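Local coordinates for succinoglycan biosynthesis protein (Bacillus cereus ATCC 14579, PDB 2QGM), which is of unproven function but belongs to the erythromycin esterase-like family, whose best-known members hydrolyse the lactone ring of macrolide antibiotics, at residues E113-G118 and Q177-K182; K164-G169 and Y253-A258; N181-Y186 and A196-N201; K203-F208 and Q213-L218. All blocks are in the same frame, centred on the assembly; numbering follows the deposited sequence.

Contact 1 of 4, residues E113-G118 and Q177-K182; sequences EDWGNG and QGSFNK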
loop_
_atom_site.group_PDB
_atom_site.type_symbol
_atom_site.label_atom_id
_atom_site.label_comp_id
_atom_site.label_asym_id
_atom_site.label_seq_id
_atom_site.Cartn_x
_atom_site.Cartn_y
_atom_site.Cartn_z
ATOM N N GLU A 113 4.282 3.423 -3.189
ATOM C CA GLU A 113 5.598 3.978 -3.501
ATOM C C GLU A 113 5.389 4.630 -4.867
ATOM O O GLU A 113 4.541 4.190 -5.642
ATOM C CB GLU A 113 6.634 2.848 -3.582
ATOM C CG GLU A 113 8.048 3.270 -4.008
ATOM C CD GLU A 113 8.631 4.355 -3.128
ATOM O OE1 GLU A 113 8.598 5.545 -3.522
ATOM O OE2 GLU A 113 9.130 4.020 -2.036
ATOM N N ASP A 114 6.140 5.685 -5.153
ATOM C CA ASP A 114 5.963 6.395 -6.412
ATOM C C ASP A 114 6.170 5.560 -7.671
ATOM O O ASP A 114 7.044 4.690 -7.737
ATOM C CB ASP A 114 6.847 7.644 -6.457
ATOM C CG ASP A 114 6.520 8.633 -5.339
ATOM O OD1 ASP A 114 5.365 8.635 -4.854
ATOM O OD2 ASP A 114 7.415 9.418 -4.952
ATOM N N TRP A 115 5.339 5.846 -8.668
ATOM C CA TRP A 115 5.359 5.161 -9.958
ATOM C C TRP A 115 6.784 4.953 -10.478
ATOM O O TRP A 115 7.190 3.823 -10.780
ATOM C CB TRP A 115 4.531 5.969 -10.967
ATOM C CG TRP A 115 4.469 5.312 -12.309
ATOM C CD1 TRP A 115 5.314 5.509 -13.355
ATOM C CD2 TRP A 115 3.574 4.266 -12.705
ATOM N NE1 TRP A 115 5.007 4.648 -14.382
ATOM C CE2 TRP A 115 3.941 3.872 -14.008
ATOM C CE3 TRP A 115 2.494 3.621 -12.080
ATOM C CZ2 TRP A 115 3.270 2.853 -14.706
ATOM C CZ3 TRP A 115 1.826 2.607 -12.772
ATOM C CH2 TRP A 115 2.219 2.236 -14.072
ATOM N N GLY A 116 7.545 6.043 -10.558
ATOM C CA GLY A 116 8.917 5.974 -11.040
ATOM C C GLY A 116 9.818 5.022 -10.273
ATOM O O GLY A 116 10.629 4.301 -10.865
ATOM N N ASN A 117 9.697 5.039 -8.950
ATOM C CA ASN A 117 10.492 4.154 -8.096
ATOM C C ASN A 117 10.055 2.731 -8.391
ATOM O O ASN A 117 10.862 1.801 -8.373
ATOM C CB ASN A 117 10.246 4.478 -6.628
ATOM C CG ASN A 117 10.955 5.744 -6.192
ATOM O OD1 ASN A 117 10.609 6.350 -5.179
ATOM N ND2 ASN A 117 11.979 6.137 -6.948
ATOM N N GLY A 118 8.768 2.574 -8.678
ATOM C CA GLY A 118 8.238 1.258 -8.994
ATOM C C GLY A 118 8.891 0.667 -10.227
ATOM O O GLY A 118 9.220 -0.518 -10.244
ATOM N N GLN A 177 12.743 11.530 -13.598
ATOM C CA GLN A 177 13.166 11.631 -14.991
ATOM C C GLN A 177 13.015 10.270 -15.674
ATOM O O GLN A 177 12.731 10.190 -16.871
ATOM C CB GLN A 177 14.622 12.101 -15.054
ATOM C CG GLN A 177 15.151 12.377 -16.449
ATOM C CD GLN A 177 14.338 13.418 -17.194
ATOM O OE1 GLN A 177 13.985 14.459 -16.640
ATOM N NE2 GLN A 177 14.028 13.138 -18.457
ATOM N N GLY A 178 13.209 9.208 -14.902
ATOM C CA GLY A 178 13.079 7.867 -15.443
ATOM C C GLY A 178 11.701 7.632 -16.045
ATOM O O GLY A 178 11.570 6.916 -17.036
ATOM N N SER A 179 10.673 8.233 -15.451
ATOM C CA SER A 179 9.308 8.079 -15.957
ATOM C C SER A 179 9.141 8.740 -17.321
ATOM O O SER A 179 8.612 8.142 -18.248
ATOM C CB SER A 179 8.290 8.663 -14.967
ATOM O OG SER A 179 8.241 7.897 -13.770
ATOM N N PHE A 180 9.583 9.984 -17.441
ATOM C CA PHE A 180 9.476 10.684 -18.712
ATOM C C PHE A 180 10.276 9.962 -19.790
ATOM O O PHE A 180 9.840 9.856 -20.940
ATOM C CB PHE A 180 9.967 12.117 -18.550
ATOM C CG PHE A 180 9.045 12.966 -17.733
ATOM C CD1 PHE A 180 7.881 13.493 -18.294
ATOM C CD2 PHE A 180 9.318 13.218 -16.391
ATOM C CE1 PHE A 180 7.006 14.256 -17.529
ATOM C CE2 PHE A 180 8.446 13.978 -15.618
ATOM C CZ PHE A 180 7.285 14.501 -16.185
ATOM N N ASN A 181 11.450 9.463 -19.413
ATOM C CA ASN A 181 12.311 8.734 -20.339
ATOM C C ASN A 181 11.703 7.394 -20.746
ATOM O O ASN A 181 11.906 6.930 -21.865
ATOM C CB ASN A 181 13.692 8.521 -19.712
ATOM C CG ASN A 181 14.625 9.693 -19.944
ATOM O OD1 ASN A 181 14.206 10.847 -19.922
ATOM N ND2 ASN A 181 15.904 9.399 -20.166
ATOM N N LYS A 182 10.952 6.775 -19.846
ATOM C CA LYS A 182 10.318 5.505 -20.162
ATOM C C LYS A 182 9.429 5.720 -21.389
ATOM O O LYS A 182 9.442 4.925 -22.337
ATOM C CB LYS A 182 9.462 5.029 -18.988
ATOM C CG LYS A 182 8.991 3.594 -19.120
ATOM C CD LYS A 182 10.147 2.642 -18.854
ATOM C CE LYS A 182 9.712 1.190 -18.942
ATOM N NZ LYS A 182 10.854 0.268 -18.679
#

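Contact 2 of 4, residues K164-G169 and Y253-A258; sequences KIQFIG and YIWAKA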
loop_
_atom_site.group_PDB
_atom_site.type_symbol
_atom_site.label_atom_id
_atom_site.label_comp_id
_atom_site.label_asym_id
_atom_site.label_seq_id
_atom_site.Cartn_x
_atom_site.Cartn_y
_atom_site.Cartn_z
ATOM N N LYS A 164 6.124 -14.299 -13.600
ATOM C CA LYS A 164 6.937 -13.464 -12.715
ATOM C C LYS A 164 6.159 -12.446 -11.886
ATOM O O LYS A 164 5.110 -11.958 -12.300
ATOM C CB LYS A 164 7.982 -12.710 -13.542
ATOM C CG LYS A 164 8.789 -13.586 -14.485
ATOM C CD LYS A 164 9.526 -14.682 -13.733
ATOM C CE LYS A 164 10.490 -15.413 -14.649
ATOM N NZ LYS A 164 9.762 -16.040 -15.786
ATOM N N ILE A 165 6.691 -12.124 -10.714
ATOM C CA ILE A 165 6.064 -11.129 -9.855
ATOM C C ILE A 165 6.322 -9.786 -10.515
ATOM O O ILE A 165 7.431 -9.524 -10.975
ATOM C CB ILE A 165 6.708 -11.095 -8.448
ATOM C CG1 ILE A 165 6.489 -12.422 -7.722
ATOM C CG2 ILE A 165 6.121 -9.950 -7.633
ATOM C CD1 ILE A 165 7.287 -12.533 -6.424
ATOM N N GLN A 166 5.299 -8.940 -10.566
ATOM C CA GLN A 166 5.442 -7.615 -11.148
ATOM C C GLN A 166 5.409 -6.623 -9.989
ATOM O O GLN A 166 4.570 -6.732 -9.093
ATOM C CB GLN A 166 4.281 -7.324 -12.110
ATOM C CG GLN A 166 4.247 -8.224 -13.350
ATOM C CD GLN A 166 5.477 -8.062 -14.224
ATOM O OE1 GLN A 166 5.892 -6.941 -14.531
ATOM N NE2 GLN A 166 6.059 -9.181 -14.644
ATOM N N PHE A 167 6.332 -5.670 -9.990
ATOM C CA PHE A 167 6.350 -4.660 -8.943
ATOM C C PHE A 167 5.748 -3.403 -9.555
ATOM O O PHE A 167 6.195 -2.956 -10.619
ATOM C CB PHE A 167 7.784 -4.376 -8.488
ATOM C CG PHE A 167 7.858 -3.561 -7.230
ATOM C CD1 PHE A 167 7.429 -2.231 -7.216
ATOM C CD2 PHE A 167 8.307 -4.132 -6.049
ATOM C CE1 PHE A 167 7.444 -1.491 -6.031
ATOM C CE2 PHE A 167 8.328 -3.402 -4.861
ATOM C CZ PHE A 167 7.895 -2.079 -4.847
ATOM N N ILE A 168 4.729 -2.854 -8.897
ATOM C CA ILE A 168 4.061 -1.650 -9.377
ATOM C C ILE A 168 4.094 -0.562 -8.303
ATOM O O ILE A 168 3.726 -0.812 -7.153
ATOM C CB ILE A 168 2.565 -1.922 -9.720
ATOM C CG1 ILE A 168 2.439 -3.030 -10.760
ATOM C CG2 ILE A 168 1.897 -0.646 -10.194
ATOM C CD1 ILE A 168 2.226 -4.395 -10.158
ATOM N N GLY A 169 4.538 0.633 -8.684
ATOM C CA GLY A 169 4.561 1.758 -7.758
ATOM C C GLY A 169 3.258 2.509 -7.973
ATOM O O GLY A 169 3.080 3.168 -8.996
ATOM N N TYR A 253 5.588 -1.284 -24.778
ATOM C CA TYR A 253 4.442 -0.404 -24.974
ATOM C C TYR A 253 3.532 -0.286 -23.754
ATOM O O TYR A 253 3.107 0.810 -23.387
ATOM C CB TYR A 253 3.618 -0.871 -26.175
ATOM C CG TYR A 253 2.270 -0.195 -26.266
ATOM C CD1 TYR A 253 1.105 -0.875 -25.932
ATOM C CD2 TYR A 253 2.166 1.138 -26.655
ATOM C CE1 TYR A 253 -0.140 -0.241 -25.982
ATOM C CE2 TYR A 253 0.933 1.781 -26.710
ATOM C CZ TYR A 253 -0.219 1.085 -26.372
ATOM O OH TYR A 253 -1.439 1.721 -26.439
ATOM N N ILE A 254 3.221 -1.420 -23.137
ATOM C CA ILE A 254 2.346 -1.435 -21.964
ATOM C C ILE A 254 2.819 -0.462 -20.894
ATOM O O ILE A 254 2.041 0.352 -20.397
ATOM C CB ILE A 254 2.280 -2.831 -21.319
ATOM C CG1 ILE A 254 1.707 -3.843 -22.319
ATOM C CG2 ILE A 254 1.409 -2.785 -20.070
ATOM C CD1 ILE A 254 0.288 -3.541 -22.736
ATOM N N TRP A 255 4.096 -0.542 -20.535
ATOM C CA TRP A 255 4.615 0.333 -19.494
ATOM C C TRP A 255 4.765 1.782 -19.935
ATOM O O TRP A 255 4.677 2.685 -19.113
ATOM C CB TRP A 255 5.943 -0.201 -18.953
ATOM C CG TRP A 255 5.780 -1.393 -18.058
ATOM C CD1 TRP A 255 6.028 -2.702 -18.378
ATOM C CD2 TRP A 255 5.294 -1.399 -16.704
ATOM N NE1 TRP A 255 5.724 -3.515 -17.308
ATOM C CE2 TRP A 255 5.276 -2.742 -16.270
ATOM C CE3 TRP A 255 4.878 -0.398 -15.818
ATOM C CZ2 TRP A 255 4.854 -3.114 -14.990
ATOM C CZ3 TRP A 255 4.452 -0.763 -14.538
ATOM C CH2 TRP A 255 4.447 -2.116 -14.137
ATOM N N ALA A 256 4.989 2.011 -21.225
ATOM C CA ALA A 256 5.114 3.379 -21.724
ATOM C C ALA A 256 3.742 4.049 -21.647
ATOM O O ALA A 256 3.619 5.189 -21.186
ATOM C CB ALA A 256 5.621 3.378 -23.157
ATOM N N LYS A 257 2.712 3.342 -22.106
ATOM C CA LYS A 257 1.354 3.872 -22.062
ATOM C C LYS A 257 0.944 4.147 -20.613
ATOM O O LYS A 257 0.383 5.200 -20.298
ATOM C CB LYS A 257 0.370 2.872 -22.685
ATOM C CG LYS A 257 -1.100 3.266 -22.542
ATOM C CD LYS A 257 -2.035 2.213 -23.156
ATOM C CE LYS A 257 -3.490 2.676 -23.084
ATOM N NZ LYS A 257 -4.447 1.715 -23.715
ATOM N N ALA A 258 1.239 3.197 -19.730
ATOM C CA ALA A 258 0.888 3.321 -18.317
ATOM C C ALA A 258 1.578 4.505 -17.663
ATOM O O ALA A 258 0.974 5.208 -16.853
ATOM C CB ALA A 258 1.245 2.039 -17.573
HETATM O O HOH W 1 6.622 -6.252 -16.906
#

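Contact 3 of 4, residues N181-Y186 and A196-N201; sequences NKVIDY and AEVEEN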
loop_
_atom_site.group_PDB
_atom_site.type_symbol
_atom_site.label_atom_id
_atom_site.label_comp_id
_atom_site.label_asym_id
_atom_site.label_seq_id
_atom_site.Cartn_x
_atom_site.Cartn_y
_atom_site.Cartn_z
ATOM N N ASN A 181 11.450 9.463 -19.413
ATOM C CA ASN A 181 12.311 8.734 -20.339
ATOM C C ASN A 181 11.703 7.394 -20.746
ATOM O O ASN A 181 11.906 6.930 -21.865
ATOM C CB ASN A 181 13.692 8.521 -19.712
ATOM C CG ASN A 181 14.625 9.693 -19.944
ATOM O OD1 ASN A 181 14.206 10.847 -19.922
ATOM N ND2 ASN A 181 15.904 9.399 -20.166
ATOM N N LYS A 182 10.952 6.775 -19.846
ATOM C CA LYS A 182 10.318 5.505 -20.162
ATOM C C LYS A 182 9.429 5.720 -21.389
ATOM O O LYS A 182 9.442 4.925 -22.337
ATOM C CB LYS A 182 9.462 5.029 -18.988
ATOM C CG LYS A 182 8.991 3.594 -19.120
ATOM C CD LYS A 182 10.147 2.642 -18.854
ATOM C CE LYS A 182 9.712 1.190 -18.942
ATOM N NZ LYS A 182 10.854 0.268 -18.679
ATOM N N VAL A 183 8.672 6.815 -21.364
ATOM C CA VAL A 183 7.759 7.173 -22.453
ATOM C C VAL A 183 8.526 7.626 -23.687
ATOM O O VAL A 183 8.314 7.113 -24.783
ATOM C CB VAL A 183 6.807 8.336 -22.061
ATOM C CG1 VAL A 183 5.866 8.642 -23.225
ATOM C CG2 VAL A 183 6.008 7.980 -20.814
ATOM N N ILE A 184 9.410 8.601 -23.501
ATOM C CA ILE A 184 10.201 9.143 -24.600
ATOM C C ILE A 184 10.984 8.067 -25.352
ATOM O O ILE A 184 10.986 8.041 -26.585
ATOM C CB ILE A 184 11.213 10.205 -24.101
ATOM C CG1 ILE A 184 10.479 11.393 -23.480
ATOM C CG2 ILE A 184 12.069 10.690 -25.268
ATOM C CD1 ILE A 184 9.638 12.182 -24.457
ATOM N N ASP A 185 11.663 7.201 -24.606
ATOM C CA ASP A 185 12.452 6.131 -25.207
ATOM C C ASP A 185 11.588 5.258 -26.100
ATOM O O ASP A 185 11.986 4.907 -27.209
ATOM C CB ASP A 185 13.101 5.270 -24.125
ATOM C CG ASP A 185 14.208 5.991 -23.394
ATOM O OD1 ASP A 185 14.606 7.080 -23.855
ATOM O OD2 ASP A 185 14.687 5.471 -22.371
ATOM N N TYR A 186 10.401 4.904 -25.617
ATOM C CA TYR A 186 9.501 4.075 -26.404
ATOM C C TYR A 186 9.122 4.765 -27.710
ATOM O O TYR A 186 9.165 4.153 -28.776
ATOM C CB TYR A 186 8.231 3.759 -25.613
ATOM C CG TYR A 186 7.159 3.126 -26.471
ATOM C CD1 TYR A 186 7.250 1.792 -26.856
ATOM C CD2 TYR A 186 6.087 3.876 -26.944
ATOM C CE1 TYR A 186 6.303 1.216 -27.689
ATOM C CE2 TYR A 186 5.130 3.315 -27.783
ATOM C CZ TYR A 186 5.245 1.984 -28.154
ATOM O OH TYR A 186 4.310 1.421 -28.995
ATOM N N ALA A 196 9.088 14.437 -31.752
ATOM C CA ALA A 196 9.144 15.888 -31.645
ATOM C C ALA A 196 8.026 16.418 -30.758
ATOM O O ALA A 196 8.266 17.195 -29.836
ATOM C CB ALA A 196 9.046 16.517 -33.033
ATOM N N GLU A 197 6.802 15.990 -31.046
ATOM C CA GLU A 197 5.646 16.442 -30.292
ATOM C C GLU A 197 5.669 15.990 -28.838
ATOM O O GLU A 197 5.348 16.766 -27.939
ATOM C CB GLU A 197 4.360 15.965 -30.970
ATOM C CG GLU A 197 3.089 16.308 -30.213
ATOM C CD GLU A 197 1.843 16.100 -31.053
ATOM O OE1 GLU A 197 1.882 15.257 -31.973
ATOM O OE2 GLU A 197 0.821 16.770 -30.786
ATOM N N VAL A 198 6.048 14.738 -28.602
ATOM C CA VAL A 198 6.085 14.234 -27.238
ATOM C C VAL A 198 7.110 14.980 -26.387
ATOM O O VAL A 198 6.800 15.422 -25.283
ATOM C CB VAL A 198 6.396 12.720 -27.201
ATOM C CG1 VAL A 198 6.469 12.236 -25.756
ATOM C CG2 VAL A 198 5.316 11.955 -27.952
ATOM N N GLU A 199 8.329 15.123 -26.900
ATOM C CA GLU A 199 9.380 15.815 -26.162
ATOM C C GLU A 199 8.997 17.259 -25.866
ATOM O O GLU A 199 9.310 17.792 -24.802
ATOM C CB GLU A 199 10.694 15.767 -26.938
ATOM C CG GLU A 199 11.278 14.365 -27.004
ATOM C CD GLU A 199 12.663 14.345 -27.601
ATOM O OE1 GLU A 199 12.795 14.599 -28.823
ATOM O OE2 GLU A 199 13.620 14.065 -26.848
ATOM N N GLU A 200 8.311 17.888 -26.815
ATOM C CA GLU A 200 7.873 19.266 -26.644
ATOM C C GLU A 200 6.867 19.347 -25.499
ATOM O O GLU A 200 6.942 20.240 -24.657
ATOM C CB GLU A 200 7.224 19.783 -27.928
ATOM C CG GLU A 200 6.656 21.184 -27.798
ATOM C CD GLU A 200 7.733 22.233 -27.615
ATOM O OE1 GLU A 200 8.499 22.464 -28.573
ATOM O OE2 GLU A 200 7.827 22.807 -26.509
ATOM N N ASN A 201 5.925 18.412 -25.462
ATOM C CA ASN A 201 4.915 18.417 -24.411
ATOM C C ASN A 201 5.438 18.130 -23.012
ATOM O O ASN A 201 4.832 18.559 -22.035
ATOM C CB ASN A 201 3.795 17.426 -24.731
ATOM C CG ASN A 201 2.830 17.961 -25.763
ATOM O OD1 ASN A 201 2.933 17.654 -26.951
ATOM N ND2 ASN A 201 1.894 18.788 -25.315
#

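Contact 4 of 4, residues K203-F208 and Q213-L218; sequences KELSSF and QEYMKL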
loop_
_atom_site.group_PDB
_atom_site.type_symbol
_atom_site.label_atom_id
_atom_site.label_comp_id
_atom_site.label_asym_id
_atom_site.label_seq_id
_atom_site.Cartn_x
_atom_site.Cartn_y
_atom_site.Cartn_z
ATOM N N LYS A 203 8.962 18.648 -22.036
ATOM C CA LYS A 203 10.136 19.445 -21.674
ATOM C C LYS A 203 10.037 20.306 -20.417
ATOM O O LYS A 203 10.825 20.138 -19.491
ATOM C CB LYS A 203 10.575 20.328 -22.855
ATOM C CG LYS A 203 11.899 21.057 -22.613
ATOM C CD LYS A 203 12.338 21.896 -23.813
ATOM C CE LYS A 203 13.636 22.639 -23.513
ATOM N NZ LYS A 203 14.091 23.506 -24.641
ATOM N N GLU A 204 9.091 21.237 -20.383
ATOM C CA GLU A 204 8.950 22.114 -19.225
ATOM C C GLU A 204 8.362 21.383 -18.022
ATOM O O GLU A 204 8.863 21.502 -16.908
ATOM C CB GLU A 204 8.084 23.326 -19.591
ATOM C CG GLU A 204 8.739 24.248 -20.607
ATOM C CD GLU A 204 9.934 24.989 -20.032
ATOM O OE1 GLU A 204 9.733 25.829 -19.126
ATOM O OE2 GLU A 204 11.072 24.736 -20.485
ATOM N N LEU A 205 7.303 20.620 -18.262
ATOM C CA LEU A 205 6.645 19.863 -17.208
ATOM C C LEU A 205 7.622 19.038 -16.370
ATOM O O LEU A 205 7.582 19.079 -15.142
ATOM C CB LEU A 205 5.593 18.934 -17.820
ATOM C CG LEU A 205 5.009 17.864 -16.888
ATOM C CD1 LEU A 205 4.284 18.525 -15.716
ATOM C CD2 LEU A 205 4.066 16.973 -17.675
ATOM N N SER A 206 8.501 18.305 -17.045
ATOM C CA SER A 206 9.471 17.438 -16.385
ATOM C C SER A 206 10.433 18.118 -15.412
ATOM O O SER A 206 11.173 17.435 -14.701
ATOM C CB SER A 206 10.275 16.651 -17.433
ATOM O OG SER A 206 10.992 17.512 -18.305
ATOM N N SER A 207 10.436 19.447 -15.376
ATOM C CA SER A 207 11.317 20.170 -14.457
ATOM C C SER A 207 10.620 20.539 -13.154
ATOM O O SER A 207 11.271 20.973 -12.199
ATOM C CB SER A 207 11.845 21.458 -15.103
ATOM O OG SER A 207 13.049 21.223 -15.816
ATOM N N PHE A 208 9.301 20.346 -13.114
ATOM C CA PHE A 208 8.494 20.688 -11.944
ATOM C C PHE A 208 7.796 19.530 -11.232
ATOM O O PHE A 208 6.966 19.761 -10.346
ATOM C CB PHE A 208 7.427 21.720 -12.340
ATOM C CG PHE A 208 7.993 22.993 -12.913
ATOM C CD1 PHE A 208 8.173 23.145 -14.288
ATOM C CD2 PHE A 208 8.387 24.022 -12.071
ATOM C CE1 PHE A 208 8.744 24.312 -14.814
ATOM C CE2 PHE A 208 8.958 25.195 -12.582
ATOM C CZ PHE A 208 9.137 25.336 -13.953
ATOM N N GLN A 213 5.052 19.504 -3.550
ATOM C CA GLN A 213 5.339 20.845 -3.063
ATOM C C GLN A 213 5.797 21.818 -4.148
ATOM O O GLN A 213 5.278 22.926 -4.235
ATOM C CB GLN A 213 6.387 20.768 -1.948
ATOM C CG GLN A 213 6.725 22.094 -1.296
ATOM C CD GLN A 213 7.594 21.917 -0.066
ATOM O OE1 GLN A 213 8.637 21.261 -0.114
ATOM N NE2 GLN A 213 7.174 22.512 1.045
ATOM N N GLU A 214 6.756 21.413 -4.976
ATOM C CA GLU A 214 7.242 22.300 -6.023
ATOM C C GLU A 214 6.256 22.441 -7.174
ATOM O O GLU A 214 6.195 23.490 -7.816
ATOM C CB GLU A 214 8.609 21.839 -6.557
ATOM C CG GLU A 214 8.617 20.505 -7.270
ATOM C CD GLU A 214 10.004 20.137 -7.776
ATOM O OE1 GLU A 214 10.529 20.832 -8.676
ATOM O OE2 GLU A 214 10.579 19.145 -7.278
ATOM N N TYR A 215 5.473 21.401 -7.438
ATOM C CA TYR A 215 4.513 21.493 -8.533
ATOM C C TYR A 215 3.367 22.427 -8.148
ATOM O O TYR A 215 2.873 23.184 -8.976
ATOM C CB TYR A 215 3.969 20.108 -8.900
ATOM C CG TYR A 215 3.162 20.096 -10.186
ATOM C CD1 TYR A 215 1.795 20.372 -10.183
ATOM C CD2 TYR A 215 3.772 19.842 -11.413
ATOM C CE1 TYR A 215 1.056 20.395 -11.365
ATOM C CE2 TYR A 215 3.042 19.869 -12.604
ATOM C CZ TYR A 215 1.687 20.144 -12.577
ATOM O OH TYR A 215 0.965 20.179 -13.755
HETATM N N MSE A 216 2.955 22.390 -6.888
HETATM C CA MSE A 216 1.869 23.250 -6.456
HETATM C C MSE A 216 2.232 24.736 -6.426
HETATM O O MSE A 216 1.362 25.585 -6.237
HETATM C CB MSE A 216 1.352 22.789 -5.095
HETATM C CG MSE A 216 0.610 21.466 -5.176
HETATM SE SE MSE A 216 -0.127 20.869 -3.506
HETATM C CE MSE A 216 -1.632 22.091 -3.429
ATOM N N LYS A 217 3.512 25.048 -6.622
ATOM C CA LYS A 217 3.979 26.439 -6.631
ATOM C C LYS A 217 3.726 27.087 -7.992
ATOM O O LYS A 217 3.884 28.298 -8.162
ATOM C CB LYS A 217 5.474 26.499 -6.287
ATOM C CG LYS A 217 5.780 26.060 -4.858
ATOM C CD LYS A 217 7.272 25.891 -4.582
ATOM C CE LYS A 217 8.039 27.199 -4.657
ATOM N NZ LYS A 217 9.463 26.986 -4.259
ATOM N N LEU A 218 3.338 26.269 -8.962
ATOM C CA LEU A 218 3.053 26.756 -10.306
ATOM C C LEU A 218 1.760 27.554 -10.300
ATOM O O LEU A 218 0.880 27.319 -9.472
ATOM C CB LEU A 218 2.898 25.581 -11.277
ATOM C CG LEU A 218 4.145 24.765 -11.606
ATOM C CD1 LEU A 218 3.755 23.462 -12.296
ATOM C CD2 LEU A 218 5.065 25.594 -12.478
#

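Contact 1 of 4, residues E113-G118 and Q177-K182
The edge of the W115 indole meets helix 177-190: S179 OG lies in the ring plane, 3.8 Å from W115 CD1. Elsewhere round the same ring the neighbours belong to other helices, with A258 and A262 of helix 253-269 touching it and the H289 ring meeting it with the two planes about 40° apart. The motif is a close helix-helix approach at a glycine, within the erythromycin esterase-like fold. Helix 115-127 starts just after strand 108-111 of the mixed sheet, with D114 at the N-cap position, though its side chain makes no capping bond; the first turn faces that of helix 177-190. G116 has no side chain, and the backbones come within 5.4 Å, measured from G116 CA to S179 CA. W115 CG stands anti to the backbone N (chi1 -178°), which brings the pyrrole side of the indole alongside the serine. No hydrogen bond joins the two segments, and the polar groups are paired elsewhere: W115 NE1 bonds to T259 OG1, fixing the rotation of the ring, and S179 OG to D176 OD1, three residues earlier, just before the helix begins. D114 OD1 takes the backbone N of K173, tying the start of helix 115-127 to the loop that leads into helix 177-190. The closest touch is made by the hydroxyl oxygen, S179 OG, which rests 3.4 Å from G116 CA.

Contact 2 of 4, residues K164-G169 and Y253-A258
W255 contributes about half of the surface buried here, and Q166 and I168 share most of the rest. The tryptophan reaches from the first turns of helix 253-269 toward strand 166-171, the outermost strand on this side of the mixed sheet. The segments 166-169 and 253-258 run nearly parallel (13°), their axes no closer than 12.4 Å, and the indole bridges that gap. Its benzo edge does the touching. CH2 lies 4.0 Å from I168 CG1, which sits near the ring plane, the two side chains crossing at about a right angle; CZ2 has Q166 OE1 close to the plane as well. The glutamine bends at chi2 (-62°), which folds its amide back beside the indole, with the two planes 35° apart. A water completes the link: it donates to Q166 OE1 at 2.6 Å and accepts from W255 NE1 at 2.9 Å. Q166 OE1 has a second donor in N122 ND2 of helix 115-127, so two bonds grip this one oxygen. W292, edge-to-face, and F297 meet the indole, and A293 of helix 276-297 touches I168. The chemistry is therefore mixed: an apolar benzo edge packs against I168, with Q166 OE1 and F167 O nearby, while the indole N-H reaches the glutamine through a water, a directional link that would help to fix the rotation of both groups without direct contact between donor and acceptor.

Contact 3 of 4, residues N181-Y186 and A196-N201
I184 reaches V198 by a bend in its chain: CG1 stands anti to the carbonyl carbon (chi1 -62°), and a further turn at chi2 (-65°) delivers CD1 to the facing helix. V198 sets CG1 anti to the backbone N, which leaves CG1 facing I184 CD1. The two side chains slide past each other in opposite directions, and I184 CD1 comes to 3.4 Å from V198 CG1, tighter than usual van der Waals contact. E199 crosses I184 at about a right angle and offers its aliphatic part: E199 CG lies 3.7 Å from I184 CD1. The CG2 branch of the isoleucine meets the same glutamate farther along, 4.0 Å from E199 OE2. V183 adds a looser touch, its CG1 being 4.4 Å from V198 CG1.

The arrangement is an antiparallel helical hairpin. Helices 177-190 and 195-203 follow one another with a short connection, and the short segments cross at -164° with their axes 10.1 Å apart. L195 and Y202 of the second helix also touch I184, widening the apolar seam along it, while V233 of helix 220-236 backs V198 and T259 of helix 253-269 meets V183. With no hydrogen bond or salt bridge between the segments, the pairing rests on shape and on burial of methyl groups. E199 lies at the margin of that seam, its aliphatic CG packed on the isoleucine while the carboxylate, with OE2 beside I184 CG2, stays at the partly exposed border.

Contact 4 of 4, residues K203-F208 and Q213-L218
The connection between helix 195-203 and the short helix 212-215 folds back on itself here: residues 203-208 lead out of the first helix, and a type I turn runs from Y215 to L218. F208 is the central residue. L218 CD2 sits over one face of its ring in a CH-pi contact, 3.9 Å from the ring centroid and 19° off the normal, nearest to CD2 of the phenylalanine. The other methyl of that leucine, CD1, lies over the centre of the Y215 ring, 3.6 Å above its plane, so one branched side chain serves two aromatic rings. The Y215 edge receives different partners: F208 O in the ring plane, 3.4 Å from Y215 CD2, and L205 CD1, 3.6 Å from Y215 CE2. F208 O is buried by the contact and has no hydrogen-bond partner in the model. E214 folds its CG against that same oxygen, at 3.6 Å, with its CG in the crowded position between backbone N and carbonyl carbon (chi1 65°). F226 of helix 220-236 touches L205, Y215 and L218, while helix 253-269 supplies I263, which meets L205, and F266, edge-to-face with Y215.

In the fold
Contacts 1 and 2 are 11 Å apart between centres and join through W115, whose CH2 lies 3.8 Å from W255 CZ3. Contact 3 shares N181 and K182 with contact 1, so helix 177-190 serves both: its start packs on helix 115-127, its middle on helix 195-203. Y186 carries that helix on to contact 2, its CB 3.6 Å from A256 CB. Contact 4 meets contact 1 where F180 CZ lies 3.7 Å from S206 CA, yet stays about 12 Å from contact 2 between nearest atoms. Contacts 3 and 4 are nested in the loop closed by contact 2, forming a helical region beside the sheet edge.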